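Local coordinates for putative flagellar hook-associated protein (Vibrio parahaemolyticus, PDB 3PWX) that probably serves as a structural component of the bacterial flagellum, as a hook-associated member of the flagellin family, at residues S46-I57 with L78-F89; V118-R126 with D137-L146. One frame throughout, in Å; residues are numbered along the deposited sequence.

Interaction 1 of 2, residues S46-I57 with L78-F89. Unlike the reference sequence in segment 46-57: Ser48 (reference Asn).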
loop_
_atom_site.group_PDB
_atom_site.type_symbol
_atom_site.label_atom_id
_atom_site.label_comp_id
_atom_site.label_asym_id
_atom_site.label_seq_id
_atom_site.Cartn_x
_atom_site.Cartn_y
_atom_site.Cartn_z
ATOM N N SER A 46 -9.725 22.325 -8.321
ATOM C CA SER A 46 -9.400 23.711 -8.706
ATOM C C SER A 46 -8.451 23.825 -9.908
ATOM O O SER A 46 -8.675 24.685 -10.760
ATOM C CB SER A 46 -8.846 24.470 -7.501
ATOM O OG SER A 46 -8.203 25.655 -7.893
ATOM N N VAL A 47 -7.411 22.968 -9.980
ATOM C CA VAL A 47 -6.545 22.870 -11.154
ATOM C C VAL A 47 -7.409 22.542 -12.349
ATOM O O VAL A 47 -7.209 23.120 -13.378
ATOM C CB VAL A 47 -5.419 21.793 -11.019
ATOM C CG1 VAL A 47 -4.684 21.574 -12.342
ATOM C CG2 VAL A 47 -4.404 22.185 -9.944
ATOM N N SER A 48 -8.418 21.678 -12.231
ATOM C CA SER A 48 -9.214 21.364 -13.408
ATOM C C SER A 48 -10.157 22.480 -13.870
ATOM O O SER A 48 -10.354 22.634 -15.090
ATOM C CB SER A 48 -9.987 20.094 -13.230
ATOM O OG SER A 48 -11.139 20.393 -12.498
ATOM N N GLU A 49 -10.744 23.234 -12.928
ATOM C CA GLU A 49 -11.499 24.492 -13.267
ATOM C C GLU A 49 -10.648 25.508 -13.981
ATOM O O GLU A 49 -11.078 26.121 -14.972
ATOM C CB GLU A 49 -12.120 25.149 -12.040
ATOM C CG GLU A 49 -13.518 24.569 -11.691
ATOM C CD GLU A 49 -13.848 24.720 -10.205
ATOM O OE1 GLU A 49 -12.948 24.424 -9.373
ATOM O OE2 GLU A 49 -15.003 25.113 -9.861
ATOM N N SER A 50 -9.424 25.673 -13.511
ATOM C CA SER A 50 -8.542 26.569 -14.186
ATOM C C SER A 50 -8.200 26.030 -15.544
ATOM O O SER A 50 -8.038 26.791 -16.467
ATOM C CB SER A 50 -7.284 26.804 -13.402
ATOM O OG SER A 50 -7.574 27.409 -12.173
ATOM N N LEU A 51 -8.116 24.725 -15.718
ATOM C CA LEU A 51 -7.716 24.261 -17.048
ATOM C C LEU A 51 -8.837 24.507 -18.056
ATOM O O LEU A 51 -8.595 24.826 -19.217
ATOM C CB LEU A 51 -7.321 22.796 -17.042
ATOM C CG LEU A 51 -5.954 22.592 -16.431
ATOM C CD1 LEU A 51 -5.752 21.044 -16.158
ATOM C CD2 LEU A 51 -4.871 23.147 -17.316
ATOM N N LYS A 52 -10.062 24.368 -17.558
ATOM C CA LYS A 52 -11.297 24.597 -18.273
ATOM C C LYS A 52 -11.393 26.079 -18.753
ATOM O O LYS A 52 -11.525 26.340 -19.946
ATOM C CB LYS A 52 -12.421 24.191 -17.319
ATOM C CG LYS A 52 -13.763 24.183 -17.834
ATOM C CD LYS A 52 -13.937 23.192 -18.948
ATOM C CE LYS A 52 -14.940 23.739 -19.994
ATOM N NZ LYS A 52 -16.050 24.581 -19.418
ATOM N N SER A 53 -11.271 27.035 -17.841
ATOM C CA SER A 53 -11.317 28.440 -18.213
ATOM C C SER A 53 -10.200 28.812 -19.176
ATOM O O SER A 53 -10.396 29.592 -20.114
ATOM C CB SER A 53 -11.266 29.342 -16.989
ATOM O OG SER A 53 -12.086 28.802 -15.978
HETATM N N MSE A 54 -9.016 28.249 -18.954
HETATM C CA MSE A 54 -7.930 28.559 -19.843
HETATM C C MSE A 54 -8.302 28.021 -21.232
HETATM O O MSE A 54 -8.125 28.710 -22.216
HETATM C CB MSE A 54 -6.675 27.981 -19.286
HETATM C CG MSE A 54 -5.457 28.037 -20.124
HETATM SE SE MSE A 54 -3.982 27.340 -18.992
HETATM C CE MSE A 54 -4.003 28.752 -17.647
ATOM N N ARG A 55 -8.880 26.825 -21.318
ATOM C CA ARG A 55 -9.222 26.299 -22.632
ATOM C C ARG A 55 -10.319 27.125 -23.387
ATOM O O ARG A 55 -10.277 27.257 -24.603
ATOM C CB ARG A 55 -9.626 24.882 -22.493
ATOM C CG ARG A 55 -9.480 24.060 -23.696
ATOM C CD ARG A 55 -10.304 22.845 -23.372
ATOM N NE ARG A 55 -10.284 21.785 -24.372
ATOM C CZ ARG A 55 -11.332 21.403 -25.110
ATOM N NH1 ARG A 55 -12.523 22.016 -24.994
ATOM N NH2 ARG A 55 -11.168 20.379 -25.953
ATOM N N ASP A 56 -11.272 27.686 -22.650
ATOM C CA ASP A 56 -12.349 28.454 -23.217
ATOM C C ASP A 56 -11.860 29.767 -23.842
ATOM O O ASP A 56 -12.425 30.257 -24.847
ATOM C CB ASP A 56 -13.353 28.769 -22.120
ATOM C CG ASP A 56 -14.213 27.577 -21.737
ATOM O OD1 ASP A 56 -14.220 26.507 -22.408
ATOM O OD2 ASP A 56 -14.896 27.722 -20.715
ATOM N N ILE A 57 -10.820 30.324 -23.223
ATOM C CA ILE A 57 -10.174 31.551 -23.670
ATOM C C ILE A 57 -9.360 31.326 -24.942
ATOM O O ILE A 57 -9.470 32.100 -25.916
ATOM C CB ILE A 57 -9.254 32.142 -22.571
ATOM C CG1 ILE A 57 -10.085 32.751 -21.434
ATOM C CG2 ILE A 57 -8.277 33.144 -23.166
ATOM C CD1 ILE A 57 -9.300 32.892 -20.132
ATOM N N LEU A 78 -5.571 34.588 -18.939
ATOM C CA LEU A 78 -4.717 33.401 -19.096
ATOM C C LEU A 78 -3.669 33.351 -18.016
ATOM O O LEU A 78 -3.574 32.326 -17.299
ATOM C CB LEU A 78 -4.047 33.292 -20.454
ATOM C CG LEU A 78 -4.924 32.837 -21.622
ATOM C CD1 LEU A 78 -4.137 33.033 -22.920
ATOM C CD2 LEU A 78 -5.478 31.376 -21.490
ATOM N N LYS A 79 -2.934 34.443 -17.852
ATOM C CA LYS A 79 -1.968 34.539 -16.778
ATOM C C LYS A 79 -2.565 34.286 -15.401
ATOM O O LYS A 79 -1.877 33.777 -14.567
ATOM C CB LYS A 79 -1.224 35.868 -16.794
ATOM C CG LYS A 79 -0.095 35.988 -17.837
ATOM C CD LYS A 79 0.462 37.442 -17.838
ATOM C CE LYS A 79 1.454 37.699 -18.973
ATOM N NZ LYS A 79 1.916 39.147 -19.075
ATOM N N SER A 80 -3.836 34.613 -15.177
ATOM C CA SER A 80 -4.508 34.331 -13.903
ATOM C C SER A 80 -4.677 32.881 -13.586
ATOM O O SER A 80 -4.350 32.468 -12.470
ATOM C CB SER A 80 -5.899 34.908 -13.846
ATOM O OG SER A 80 -5.865 35.941 -12.915
ATOM N N TYR A 81 -5.218 32.142 -14.552
ATOM C CA TYR A 81 -5.438 30.699 -14.431
ATOM C C TYR A 81 -4.100 29.943 -14.407
ATOM O O TYR A 81 -3.936 29.000 -13.650
ATOM C CB TYR A 81 -6.407 30.199 -15.521
ATOM C CG TYR A 81 -7.792 30.851 -15.400
ATOM C CD1 TYR A 81 -8.562 30.634 -14.258
ATOM C CD2 TYR A 81 -8.301 31.697 -16.380
ATOM C CE1 TYR A 81 -9.817 31.193 -14.095
ATOM C CE2 TYR A 81 -9.587 32.294 -16.223
ATOM C CZ TYR A 81 -10.329 32.004 -15.061
ATOM O OH TYR A 81 -11.557 32.502 -14.784
ATOM N N ARG A 82 -3.142 30.435 -15.185
ATOM C CA ARG A 82 -1.791 29.982 -15.121
ATOM C C ARG A 82 -1.235 30.080 -13.705
ATOM O O ARG A 82 -0.715 29.078 -13.188
ATOM C CB ARG A 82 -0.906 30.718 -16.109
ATOM C CG ARG A 82 0.535 30.214 -16.138
ATOM C CD ARG A 82 1.449 31.275 -16.730
ATOM N NE ARG A 82 1.619 32.393 -15.795
ATOM C CZ ARG A 82 2.240 33.539 -16.092
ATOM N NH1 ARG A 82 2.308 34.515 -15.198
ATOM N NH2 ARG A 82 2.739 33.720 -17.304
ATOM N N ASP A 83 -1.418 31.212 -13.039
ATOM C CA ASP A 83 -0.795 31.380 -11.726
ATOM C C ASP A 83 -1.494 30.549 -10.702
ATOM O O ASP A 83 -0.859 29.842 -9.927
ATOM C CB ASP A 83 -0.806 32.835 -11.283
ATOM C CG ASP A 83 0.088 33.721 -12.138
ATOM O OD1 ASP A 83 0.881 33.214 -12.970
ATOM O OD2 ASP A 83 -0.023 34.960 -11.965
ATOM N N SER A 84 -2.813 30.614 -10.731
ATOM C CA SER A 84 -3.690 29.794 -9.916
ATOM C C SER A 84 -3.401 28.250 -9.990
ATOM O O SER A 84 -3.550 27.514 -9.000
ATOM C CB SER A 84 -5.125 30.162 -10.295
ATOM O OG SER A 84 -6.055 29.145 -9.959
ATOM N N ILE A 85 -2.975 27.764 -11.151
ATOM C CA ILE A 85 -2.615 26.363 -11.318
ATOM C C ILE A 85 -1.245 26.116 -10.693
ATOM O O ILE A 85 -1.009 25.065 -10.111
ATOM C CB ILE A 85 -2.597 25.969 -12.798
ATOM C CG1 ILE A 85 -4.002 25.707 -13.295
ATOM C CG2 ILE A 85 -1.741 24.774 -13.055
ATOM C CD1 ILE A 85 -4.180 26.058 -14.812
ATOM N N GLU A 86 -0.358 27.099 -10.783
ATOM C CA GLU A 86 0.911 27.003 -10.092
ATOM C C GLU A 86 0.715 26.952 -8.591
ATOM O O GLU A 86 1.329 26.132 -7.937
ATOM C CB GLU A 86 1.809 28.168 -10.444
ATOM C CG GLU A 86 3.019 28.318 -9.488
ATOM C CD GLU A 86 3.959 29.375 -9.985
ATOM O OE1 GLU A 86 5.108 29.020 -10.362
ATOM O OE2 GLU A 86 3.505 30.553 -10.070
ATOM N N SER A 87 -0.174 27.795 -8.063
ATOM C CA SER A 87 -0.528 27.783 -6.631
ATOM C C SER A 87 -1.105 26.496 -6.076
ATOM O O SER A 87 -0.886 26.166 -4.896
ATOM C CB SER A 87 -1.579 28.844 -6.334
ATOM O OG SER A 87 -0.907 30.019 -6.000
ATOM N N SER A 88 -1.951 25.847 -6.880
ATOM C CA SER A 88 -2.567 24.625 -6.456
ATOM C C SER A 88 -1.513 23.546 -6.410
ATOM O O SER A 88 -1.475 22.797 -5.464
ATOM C CB SER A 88 -3.726 24.257 -7.367
ATOM O OG SER A 88 -4.713 25.306 -7.342
ATOM N N PHE A 89 -0.601 23.481 -7.365
ATOM C CA PHE A 89 0.380 22.373 -7.289
ATOM C C PHE A 89 1.445 22.579 -6.215
ATOM O O PHE A 89 2.200 21.650 -5.929
ATOM C CB PHE A 89 1.073 22.138 -8.617
ATOM C CG PHE A 89 0.314 21.300 -9.528
ATOM C CD1 PHE A 89 0.139 19.954 -9.253
ATOM C CD2 PHE A 89 -0.254 21.849 -10.668
ATOM C CE1 PHE A 89 -0.593 19.146 -10.106
ATOM C CE2 PHE A 89 -0.996 21.049 -11.537
ATOM C CZ PHE A 89 -1.160 19.695 -11.267
HETATM O O HOH W 1 -6.255 26.460 -9.768
#

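Interaction 2 of 2, residues V118-R126 with D137-L146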
loop_
_atom_site.group_PDB
_atom_site.type_symbol
_atom_site.label_atom_id
_atom_site.label_comp_id
_atom_site.label_asym_id
_atom_site.label_seq_id
_atom_site.Cartn_x
_atom_site.Cartn_y
_atom_site.Cartn_z
ATOM N N VAL A 118 9.717 24.921 -14.026
ATOM C CA VAL A 118 10.478 23.686 -13.851
ATOM C C VAL A 118 9.829 22.831 -12.714
ATOM O O VAL A 118 9.523 23.339 -11.624
ATOM C CB VAL A 118 11.996 23.956 -13.561
ATOM C CG1 VAL A 118 12.644 22.745 -12.811
ATOM C CG2 VAL A 118 12.751 24.285 -14.838
ATOM N N VAL A 119 9.608 21.542 -12.947
ATOM C CA VAL A 119 9.067 20.756 -11.846
ATOM C C VAL A 119 10.150 20.366 -10.896
ATOM O O VAL A 119 11.026 19.573 -11.247
ATOM C CB VAL A 119 8.227 19.556 -12.295
ATOM C CG1 VAL A 119 7.787 18.798 -11.055
ATOM C CG2 VAL A 119 6.941 20.028 -13.063
ATOM N N GLU A 120 10.136 20.905 -9.680
ATOM C CA GLU A 120 11.176 20.445 -8.733
ATOM C C GLU A 120 10.750 19.371 -7.771
ATOM O O GLU A 120 11.599 18.799 -7.125
ATOM C CB GLU A 120 11.798 21.591 -7.969
ATOM C CG GLU A 120 13.068 22.103 -8.598
ATOM C CD GLU A 120 13.222 23.583 -8.328
ATOM O OE1 GLU A 120 12.488 24.064 -7.421
ATOM O OE2 GLU A 120 14.021 24.277 -9.018
ATOM N N GLY A 121 9.455 19.068 -7.678
ATOM C CA GLY A 121 8.998 17.929 -6.902
ATOM C C GLY A 121 9.563 16.703 -7.583
ATOM O O GLY A 121 9.921 16.808 -8.761
ATOM N N ASN A 122 9.645 15.567 -6.876
ATOM C CA ASN A 122 9.985 14.299 -7.497
ATOM C C ASN A 122 8.682 13.495 -7.560
ATOM O O ASN A 122 7.615 14.048 -7.285
ATOM C CB ASN A 122 11.151 13.574 -6.746
ATOM C CG ASN A 122 10.748 13.088 -5.320
ATOM O OD1 ASN A 122 9.599 12.733 -5.093
ATOM N ND2 ASN A 122 11.663 13.099 -4.386
ATOM N N SER A 123 8.728 12.203 -7.896
ATOM C CA SER A 123 7.470 11.481 -8.046
ATOM C C SER A 123 7.326 10.244 -7.133
ATOM O O SER A 123 6.587 9.252 -7.435
ATOM C CB SER A 123 7.231 11.185 -9.514
ATOM O OG SER A 123 8.086 10.140 -9.875
ATOM N N ASP A 124 8.031 10.316 -6.000
ATOM C CA ASP A 124 8.008 9.304 -4.983
ATOM C C ASP A 124 6.655 9.177 -4.306
ATOM O O ASP A 124 5.950 10.178 -4.077
ATOM C CB ASP A 124 9.035 9.676 -3.919
ATOM C CG ASP A 124 10.450 9.347 -4.338
ATOM O OD1 ASP A 124 10.639 9.046 -5.541
ATOM O OD2 ASP A 124 11.361 9.415 -3.472
ATOM N N VAL A 125 6.319 7.975 -3.886
ATOM C CA VAL A 125 5.066 7.797 -3.176
ATOM C C VAL A 125 5.374 7.717 -1.706
ATOM O O VAL A 125 6.401 7.221 -1.348
ATOM C CB VAL A 125 4.291 6.491 -3.650
ATOM C CG1 VAL A 125 3.902 6.676 -5.139
ATOM C CG2 VAL A 125 5.147 5.295 -3.490
ATOM N N ARG A 126 4.538 8.304 -0.876
ATOM C CA ARG A 126 4.501 7.983 0.524
ATOM C C ARG A 126 3.353 7.007 0.723
ATOM O O ARG A 126 2.339 6.972 -0.075
ATOM C CB ARG A 126 4.176 9.220 1.356
ATOM C CG ARG A 126 5.333 10.173 1.624
ATOM C CD ARG A 126 5.323 11.339 0.681
ATOM N NE ARG A 126 4.918 12.607 1.277
ATOM C CZ ARG A 126 3.915 13.346 0.813
ATOM N NH1 ARG A 126 3.611 14.534 1.355
ATOM N NH2 ARG A 126 3.221 12.908 -0.222
ATOM N N ASP A 137 -1.063 3.937 -0.717
ATOM C CA ASP A 137 -0.314 5.122 -1.174
ATOM C C ASP A 137 -1.146 6.346 -0.903
ATOM O O ASP A 137 -2.335 6.337 -1.117
ATOM C CB ASP A 137 0.061 5.013 -2.660
ATOM C CG ASP A 137 0.980 3.788 -2.961
ATOM O OD1 ASP A 137 1.673 3.226 -2.033
ATOM O OD2 ASP A 137 1.022 3.390 -4.155
ATOM N N SER A 138 -0.532 7.414 -0.430
ATOM C CA SER A 138 -1.257 8.552 0.130
ATOM C C SER A 138 -0.953 9.848 -0.558
ATOM O O SER A 138 -1.609 10.882 -0.264
ATOM C CB SER A 138 -0.930 8.654 1.633
ATOM O OG SER A 138 0.451 8.949 1.823
ATOM N N ASN A 139 -0.030 9.855 -1.515
ATOM C CA ASN A 139 0.171 11.104 -2.258
ATOM C C ASN A 139 -0.081 11.100 -3.774
ATOM O O ASN A 139 -0.130 10.029 -4.378
ATOM C CB ASN A 139 1.543 11.676 -1.958
ATOM C CG ASN A 139 2.681 10.822 -2.497
ATOM O OD1 ASN A 139 2.688 9.572 -2.419
ATOM N ND2 ASN A 139 3.685 11.511 -3.039
HETATM N N MSE A 140 -0.303 12.286 -4.363
HETATM C CA MSE A 140 -0.209 12.440 -5.823
HETATM C C MSE A 140 0.995 13.346 -6.080
HETATM O O MSE A 140 1.446 14.022 -5.172
HETATM C CB MSE A 140 -1.471 13.033 -6.453
HETATM C CG MSE A 140 -2.716 12.162 -6.427
HETATM SE SE MSE A 140 -2.478 10.359 -7.203
HETATM C CE MSE A 140 -2.073 10.856 -9.050
ATOM N N THR A 141 1.568 13.287 -7.275
ATOM C CA THR A 141 2.653 14.196 -7.574
ATOM C C THR A 141 2.443 15.118 -8.767
ATOM O O THR A 141 1.969 14.691 -9.815
ATOM C CB THR A 141 4.048 13.521 -7.669
ATOM O OG1 THR A 141 4.185 12.813 -8.911
ATOM C CG2 THR A 141 4.258 12.675 -6.467
ATOM N N ALA A 142 2.867 16.362 -8.593
ATOM C CA ALA A 142 2.886 17.318 -9.717
ATOM C C ALA A 142 3.741 16.709 -10.822
ATOM O O ALA A 142 3.418 16.770 -11.982
ATOM C CB ALA A 142 3.443 18.637 -9.272
ATOM N N GLN A 143 4.837 16.075 -10.467
ATOM C CA GLN A 143 5.682 15.584 -11.523
ATOM C C GLN A 143 5.071 14.515 -12.395
ATOM O O GLN A 143 5.337 14.491 -13.573
ATOM C CB GLN A 143 7.017 15.108 -11.002
ATOM C CG GLN A 143 7.840 14.574 -12.087
ATOM C CD GLN A 143 9.241 14.747 -11.747
ATOM O OE1 GLN A 143 9.783 15.867 -11.922
ATOM N NE2 GLN A 143 9.869 13.684 -11.199
ATOM N N GLU A 144 4.261 13.631 -11.841
ATOM C CA GLU A 144 3.557 12.671 -12.670
ATOM C C GLU A 144 2.375 13.317 -13.403
ATOM O O GLU A 144 2.146 13.022 -14.588
ATOM C CB GLU A 144 3.123 11.466 -11.827
ATOM C CG GLU A 144 2.181 10.551 -12.589
ATOM C CD GLU A 144 1.680 9.398 -11.724
ATOM O OE1 GLU A 144 2.342 9.080 -10.685
ATOM O OE2 GLU A 144 0.635 8.791 -12.095
ATOM N N ILE A 145 1.664 14.223 -12.727
ATOM C CA ILE A 145 0.460 14.870 -13.300
ATOM C C ILE A 145 0.703 15.842 -14.453
ATOM O O ILE A 145 -0.081 15.890 -15.446
ATOM C CB ILE A 145 -0.427 15.470 -12.176
ATOM C CG1 ILE A 145 -0.969 14.294 -11.288
ATOM C CG2 ILE A 145 -1.550 16.197 -12.735
ATOM C CD1 ILE A 145 -1.526 14.708 -9.944
ATOM N N LEU A 146 1.815 16.586 -14.349
ATOM C CA LEU A 146 2.212 17.578 -15.335
ATOM C C LEU A 146 2.968 16.964 -16.529
ATOM O O LEU A 146 3.116 17.610 -17.587
ATOM C CB LEU A 146 3.049 18.673 -14.664
ATOM C CG LEU A 146 2.218 19.651 -13.826
ATOM C CD1 LEU A 146 3.034 20.849 -13.275
ATOM C CD2 LEU A 146 1.022 20.250 -14.624
HETATM O O HOH W 2 6.425 16.280 -8.063
#

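Interaction 1 of 2, residues S46-I57 with L78-F89
Segments 46-57 and 78-89, of helices 7-61 and 71-89, run antiparallel, their axes 9.1 Å apart at closest approach and 163° between their directions, with Val47 level with Ile85, Ser50 with Tyr81 and Met54 with Leu78. Tyr81 lays one ring face over Ser53, whose CB stands 3.5 Å from the ring centroid, offset toward the rim, in a CH-pi contact; Ile57 CD1 meets the ring edge. With CG of Tyr81 anti to its carbonyl carbon (chi1 -62°), the ring enters the hole among Ser50, Ser53, Met54 and Ile57. Ile85 fills the next, among Val47, Ser50, Leu51 and Met54, its CD1 3.5 Å from Ser50 CB. Such knobs-into-holes packing is that of a coiled-coil-like bundle, here in the flagellin N-terminal helical region; helix 172-223 packs on Val47, Leu51 and Met54, helix 154-166 on Met54 and Leu78. Selenomethionine Met54 bends at chi3 (-65°), bringing CE beside Tyr81 CB while CG touches Leu78 CD2 at 3.6 Å, the side chains crossing at about a right angle. Phe89 turns a ring face to Val47 CG2. Along one flank a water bonds Ser46 OG at 2.8 Å, Ser50 OG at 2.9 Å, Ser84 OG at 2.7 Å and, weakly, Ser84 O.

Interaction 2 of 2, residues V118-R126 with D137-L146
Asn139 reaches from 137-146 to the backbone of 118-126 and uses both ends of its amide. Its ND2 donates to Asp124 O at 2.8 Å in an almost perfectly straight bond (179°) that lies in the plane of both the amide and the acceptor carbonyl. Its OD1 accepts from Arg126 N at 2.7 Å, with the donor well above the carbonyl plane. CG of Asn139 sits between the backbone N and the carbonyl carbon (chi1 67°), and from there the amide spans the two peptide groups. One backbone bond follows, Ser138 N to Arg126 O at 2.9 Å; Ser138 OG adds a weak bond to the same oxygen.

An Asx turn lies beside a helix N-cap. Asn122 OD1 accepts from Asp124 N, while Asn122 ND2 and Asp124 OD2 are both hydrogen-bonded to Thr103 OG1. Thr141, the N-cap residue of helix 142-145, takes Glu144 N on OG1 at 3.0 Å, and Ser123 CB packs against that OG1. A water bridges the two segments, donating to Asn122 O and accepting from Gln143 N.

Apolar contact is sparse: Val119 CG2 meets Leu146 CD1 at 4.0 Å, and Val119 CG1 lies against Gln143 CB. The segments flank the antiparallel hairpin of strands 127-131 and 134-137 and are held mainly by polar bonds to main-chain atoms; Asn139, bonding at both amide ends, probably helps set the path of 124-126.

In the fold
Interactions 1 and 2 follow one another along the chain, with centres 19 Å apart, and meet through Phe89, the last residue of 78-89. Its ring, which packs on Val47 in interaction 1, also touches interaction 2: Phe89 CD1 lies 3.6 Å from Ala142 CB, and Phe89 CZ 3.8 Å from Ile145 CG2. Phe89 thus joins the helical bundle to helix 142-145. Helix 172-223 borders both contacts, touching Val47 and Leu51 in one and Met140 and Ile145 in the other. In interaction 2 the side chain of Arg126 comes within about 6 Å of that of His97, seen to bind magnesium in a structure of this protein though none is bound to it in this chain, and lies about 10 Å from a bound magnesium ion.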